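Local coordinates for cytoplasmic Protein STM1381 (Salmonella enterica subsp. enterica serovar Typhimurium, PDB 3SOZ), which is of unknown function but belongs to a putative glutamine amidotransferase family of the class I glutaminase clan, without an established substrate or activity, at residues Cys158-Thr170 with Val193-Met205. Numbering follows the deposited sequence.
Sequences CKAVNTAVEHVIT and VLAEINGDPLLVM
Val161 and Glu196 face each other as a hydrogen-bonded pair where strand 158-162 runs antiparallel to strand 193-197, the first arm of a β-hairpin that reverses through a type I' turn from Ile197 to Asp200. Val161 N bonds to Glu196 O (2.9 Å) and Glu196 N to Val161 O (2.8 Å). Asn162 and Ala195 follow as a non-hydrogen-bonded pair, beyond which a weak 3.4 Å bond from Thr163 N reaches Leu194 O as the chain leaves the strand. Near the turn, Cys158 SG rests 4.0 Å from Ile197 CG1, while Ala160 CB packs against Ile197 and Leu202 CD1.

Beyond the strand, the loop carrying Val165, His167 and Ile169 curls round Leu194. Ile169 CD1 meets Leu194 CD1 at 3.9 Å, the two side chains crossing at about a right angle, and Val165 CG1 touches Leu194 CD2. With its CG opposite the backbone N (chi1 -160°), His167 lays a ring face against Leu194 CD1, which sits over the ring centre, 3.7 Å from the centroid, in a CH-pi contact. Helix 235-246 backs this cluster through Phe238 and Thr245, whereas strand 175-187 flanks strand 158-162, its Trp176 NE1 donating to Asn162 OD1. Ile169 N, in the plane of the His167 ring, donates to His167 ND1 in a nearly straight bond (176°), which helps hold the ring's rotation.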
loop_
_atom_site.group_PDB
_atom_site.type_symbol
_atom_site.label_atom_id
_atom_site.label_comp_id
_atom_site.label_asym_id
_atom_site.label_seq_id
_atom_site.Cartn_x
_atom_site.Cartn_y
_atom_site.Cartn_z
ATOM N N CYS A 158 7.711 10.388 22.788
ATOM C CA CYS A 158 7.016 9.772 23.862
ATOM C C CYS A 158 8.015 8.930 24.593
ATOM O O CYS A 158 8.879 8.323 23.960
ATOM C CB CYS A 158 5.899 8.933 23.278
ATOM S SG CYS A 158 5.051 7.887 24.422
ATOM N N LYS A 159 7.940 8.953 25.931
ATOM C CA LYS A 159 8.817 8.134 26.790
ATOM C C LYS A 159 8.225 6.764 27.077
ATOM O O LYS A 159 7.062 6.628 27.489
ATOM C CB LYS A 159 9.142 8.830 28.101
ATOM C CG LYS A 159 9.849 10.170 27.926
ATOM C CD LYS A 159 10.586 10.644 29.203
ATOM C CE LYS A 159 10.742 12.155 29.212
ATOM N NZ LYS A 159 10.341 12.703 30.553
ATOM N N ALA A 160 9.054 5.749 26.851
ATOM C CA ALA A 160 8.682 4.375 27.099
ATOM C C ALA A 160 8.786 4.125 28.582
ATOM O O ALA A 160 9.661 4.700 29.266
ATOM C CB ALA A 160 9.613 3.464 26.376
ATOM N N VAL A 161 7.899 3.282 29.091
ATOM C CA VAL A 161 8.052 2.774 30.450
ATOM C C VAL A 161 8.280 1.261 30.484
ATOM O O VAL A 161 7.545 0.503 29.850
ATOM C CB VAL A 161 6.863 3.174 31.383
ATOM C CG1 VAL A 161 6.779 4.703 31.551
ATOM C CG2 VAL A 161 5.517 2.569 30.881
ATOM N N ASN A 162 9.323 0.853 31.213
ATOM C CA ASN A 162 9.535 -0.529 31.676
ATOM C C ASN A 162 8.308 -1.220 32.291
ATOM O O ASN A 162 7.352 -0.610 32.733
ATOM C CB ASN A 162 10.666 -0.564 32.690
ATOM C CG ASN A 162 12.011 -0.318 32.073
ATOM O OD1 ASN A 162 12.191 -0.485 30.878
ATOM N ND2 ASN A 162 12.980 0.081 32.893
ATOM N N THR A 163 8.353 -2.526 32.302
ATOM C CA THR A 163 7.205 -3.310 32.637
ATOM C C THR A 163 7.530 -3.897 34.010
ATOM O O THR A 163 8.661 -3.761 34.475
ATOM C CB THR A 163 7.003 -4.347 31.489
ATOM O OG1 THR A 163 5.636 -4.382 31.098
ATOM C CG2 THR A 163 7.479 -5.735 31.831
ATOM N N ALA A 164 6.559 -4.517 34.676
ATOM C CA ALA A 164 6.817 -5.162 35.985
ATOM C C ALA A 164 7.876 -6.299 35.895
ATOM O O ALA A 164 8.726 -6.415 36.788
ATOM C CB ALA A 164 5.496 -5.667 36.632
ATOM N N VAL A 165 7.837 -7.115 34.829
ATOM C CA VAL A 165 8.840 -8.169 34.609
ATOM C C VAL A 165 10.283 -7.699 34.881
ATOM O O VAL A 165 10.762 -6.739 34.302
ATOM C CB VAL A 165 8.733 -8.788 33.203
ATOM C CG1 VAL A 165 9.760 -9.892 33.021
ATOM C CG2 VAL A 165 7.335 -9.331 32.966
ATOM N N GLU A 166 10.948 -8.383 35.816
ATOM C CA GLU A 166 12.356 -8.103 36.152
ATOM C C GLU A 166 13.254 -8.712 35.077
ATOM O O GLU A 166 13.007 -9.840 34.637
ATOM C CB GLU A 166 12.702 -8.699 37.528
ATOM C CG GLU A 166 12.532 -7.737 38.728
ATOM C CD GLU A 166 12.487 -8.493 40.077
ATOM O OE1 GLU A 166 11.466 -9.196 40.326
ATOM O OE2 GLU A 166 13.460 -8.386 40.877
ATOM N N HIS A 167 14.288 -7.985 34.654
ATOM C CA HIS A 167 15.157 -8.469 33.565
ATOM C C HIS A 167 16.492 -7.739 33.491
ATOM O O HIS A 167 16.616 -6.557 33.824
ATOM C CB HIS A 167 14.441 -8.380 32.205
ATOM C CG HIS A 167 15.024 -9.255 31.136
ATOM N ND1 HIS A 167 16.230 -8.985 30.526
ATOM C CD2 HIS A 167 14.535 -10.365 30.533
ATOM C CE1 HIS A 167 16.478 -9.918 29.623
ATOM N NE2 HIS A 167 15.465 -10.768 29.607
ATOM N N VAL A 168 17.482 -8.479 33.033
ATOM C CA VAL A 168 18.833 -8.004 32.944
ATOM C C VAL A 168 18.935 -6.760 32.059
ATOM O O VAL A 168 19.671 -5.830 32.383
ATOM C CB VAL A 168 19.757 -9.110 32.410
ATOM C CG1 VAL A 168 21.132 -8.980 33.036
ATOM C CG2 VAL A 168 19.173 -10.497 32.725
ATOM N N ILE A 169 18.191 -6.737 30.953
ATOM C CA ILE A 169 18.270 -5.627 29.986
ATOM C C ILE A 169 17.770 -4.343 30.622
ATOM O O ILE A 169 18.302 -3.257 30.362
ATOM C CB ILE A 169 17.441 -5.922 28.702
ATOM C CG1 ILE A 169 18.009 -7.133 27.961
ATOM C CG2 ILE A 169 17.411 -4.721 27.770
ATOM C CD1 ILE A 169 16.973 -7.898 27.164
ATOM N N THR A 170 16.791 -4.513 31.504
ATOM C CA THR A 170 15.906 -3.473 31.985
ATOM C C THR A 170 16.265 -2.926 33.375
ATOM O O THR A 170 15.702 -1.910 33.811
ATOM C CB THR A 170 14.459 -4.031 31.994
ATOM O OG1 THR A 170 13.569 -3.081 31.414
ATOM C CG2 THR A 170 13.984 -4.433 33.403
ATOM N N VAL A 193 6.940 -9.118 27.580
ATOM C CA VAL A 193 7.073 -7.718 27.209
ATOM C C VAL A 193 7.862 -7.013 28.298
ATOM O O VAL A 193 7.439 -6.961 29.448
ATOM C CB VAL A 193 5.688 -7.033 27.089
ATOM C CG1 VAL A 193 5.848 -5.586 26.728
ATOM C CG2 VAL A 193 4.823 -7.727 26.082
ATOM N N LEU A 194 8.997 -6.453 27.938
ATOM C CA LEU A 194 9.862 -5.855 28.913
ATOM C C LEU A 194 9.789 -4.315 29.004
ATOM O O LEU A 194 10.424 -3.718 29.893
ATOM C CB LEU A 194 11.307 -6.302 28.649
ATOM C CG LEU A 194 11.664 -7.746 28.240
ATOM C CD1 LEU A 194 13.185 -7.919 28.245
ATOM C CD2 LEU A 194 11.028 -8.810 29.133
ATOM N N ALA A 195 9.039 -3.666 28.103
ATOM C CA ALA A 195 8.975 -2.192 27.992
ATOM C C ALA A 195 7.832 -1.865 27.100
ATOM O O ALA A 195 7.502 -2.637 26.245
ATOM C CB ALA A 195 10.222 -1.633 27.391
ATOM N N GLU A 196 7.222 -0.708 27.304
ATOM C CA GLU A 196 6.103 -0.279 26.471
ATOM C C GLU A 196 6.171 1.201 26.103
ATOM O O GLU A 196 6.782 1.996 26.796
ATOM C CB GLU A 196 4.780 -0.602 27.139
ATOM C CG GLU A 196 4.427 -2.053 27.097
ATOM C CD GLU A 196 2.982 -2.323 27.543
ATOM O OE1 GLU A 196 2.591 -1.868 28.642
ATOM O OE2 GLU A 196 2.233 -3.000 26.779
ATOM N N ILE A 197 5.545 1.560 24.998
ATOM C CA ILE A 197 5.561 2.941 24.522
ATOM C C ILE A 197 4.138 3.241 24.132
ATOM O O ILE A 197 3.440 2.336 23.678
ATOM C CB ILE A 197 6.592 3.121 23.360
ATOM C CG1 ILE A 197 6.746 4.587 22.967
ATOM C CG2 ILE A 197 6.296 2.155 22.192
ATOM C CD1 ILE A 197 7.975 4.856 22.212
ATOM N N ASN A 198 3.676 4.463 24.416
ATOM C CA ASN A 198 2.329 4.920 24.053
ATOM C C ASN A 198 1.308 3.798 24.189
ATOM O O ASN A 198 0.412 3.650 23.361
ATOM C CB ASN A 198 2.369 5.481 22.620
ATOM C CG ASN A 198 1.082 6.162 22.194
ATOM O OD1 ASN A 198 0.540 6.995 22.901
ATOM N ND2 ASN A 198 0.606 5.825 21.003
ATOM N N GLY A 199 1.473 2.981 25.235
ATOM C CA GLY A 199 0.528 1.896 25.577
ATOM C C GLY A 199 0.538 0.738 24.594
ATOM O O GLY A 199 -0.505 0.094 24.390
ATOM N N ASP A 200 1.706 0.483 23.980
ATOM C CA ASP A 200 1.896 -0.586 23.008
ATOM C C ASP A 200 3.248 -1.217 23.293
ATOM O O ASP A 200 4.102 -0.568 23.899
ATOM C CB ASP A 200 1.941 -0.018 21.583
ATOM C CG ASP A 200 0.583 0.314 21.033
ATOM O OD1 ASP A 200 -0.366 -0.441 21.338
ATOM O OD2 ASP A 200 0.468 1.332 20.279
ATOM N N PRO A 201 3.479 -2.464 22.822
ATOM C CA PRO A 201 4.772 -3.146 23.053
ATOM C C PRO A 201 5.960 -2.407 22.506
ATOM O O PRO A 201 5.887 -1.849 21.427
ATOM C CB PRO A 201 4.622 -4.438 22.272
ATOM C CG PRO A 201 3.178 -4.681 22.205
ATOM C CD PRO A 201 2.449 -3.390 22.328
ATOM N N LEU A 202 7.072 -2.419 23.202
ATOM C CA LEU A 202 8.247 -1.845 22.624
ATOM C C LEU A 202 9.392 -2.850 22.593
ATOM O O LEU A 202 10.182 -2.862 21.649
ATOM C CB LEU A 202 8.630 -0.573 23.359
ATOM C CG LEU A 202 9.791 0.352 22.907
ATOM C CD1 LEU A 202 10.990 0.338 23.855
ATOM C CD2 LEU A 202 10.236 0.215 21.427
ATOM N N LEU A 203 9.481 -3.696 23.620
ATOM C CA LEU A 203 10.554 -4.684 23.726
ATOM C C LEU A 203 9.862 -5.973 24.023
ATOM O O LEU A 203 9.238 -6.117 25.059
ATOM C CB LEU A 203 11.488 -4.367 24.878
ATOM C CG LEU A 203 12.976 -4.436 24.564
ATOM C CD1 LEU A 203 13.770 -4.613 25.839
ATOM C CD2 LEU A 203 13.285 -5.543 23.566
ATOM N N VAL A 204 9.900 -6.889 23.075
ATOM C CA VAL A 204 9.226 -8.147 23.253
ATOM C C VAL A 204 10.230 -9.255 23.094
ATOM O O VAL A 204 11.033 -9.287 22.138
ATOM C CB VAL A 204 8.043 -8.299 22.301
ATOM C CG1 VAL A 204 7.363 -9.625 22.487
ATOM C CG2 VAL A 204 7.077 -7.205 22.558
HETATM N N MSE A 205 10.182 -10.145 24.080
HETATM C CA MSE A 205 11.024 -11.318 24.115
HETATM C C MSE A 205 10.223 -12.561 23.854
HETATM O O MSE A 205 9.038 -12.658 24.201
HETATM C CB MSE A 205 11.663 -11.433 25.469
HETATM C CG MSE A 205 13.070 -11.778 25.356
HETATM SE SE MSE A 205 13.939 -10.124 24.954
HETATM C CE MSE A 205 15.567 -10.920 24.194
#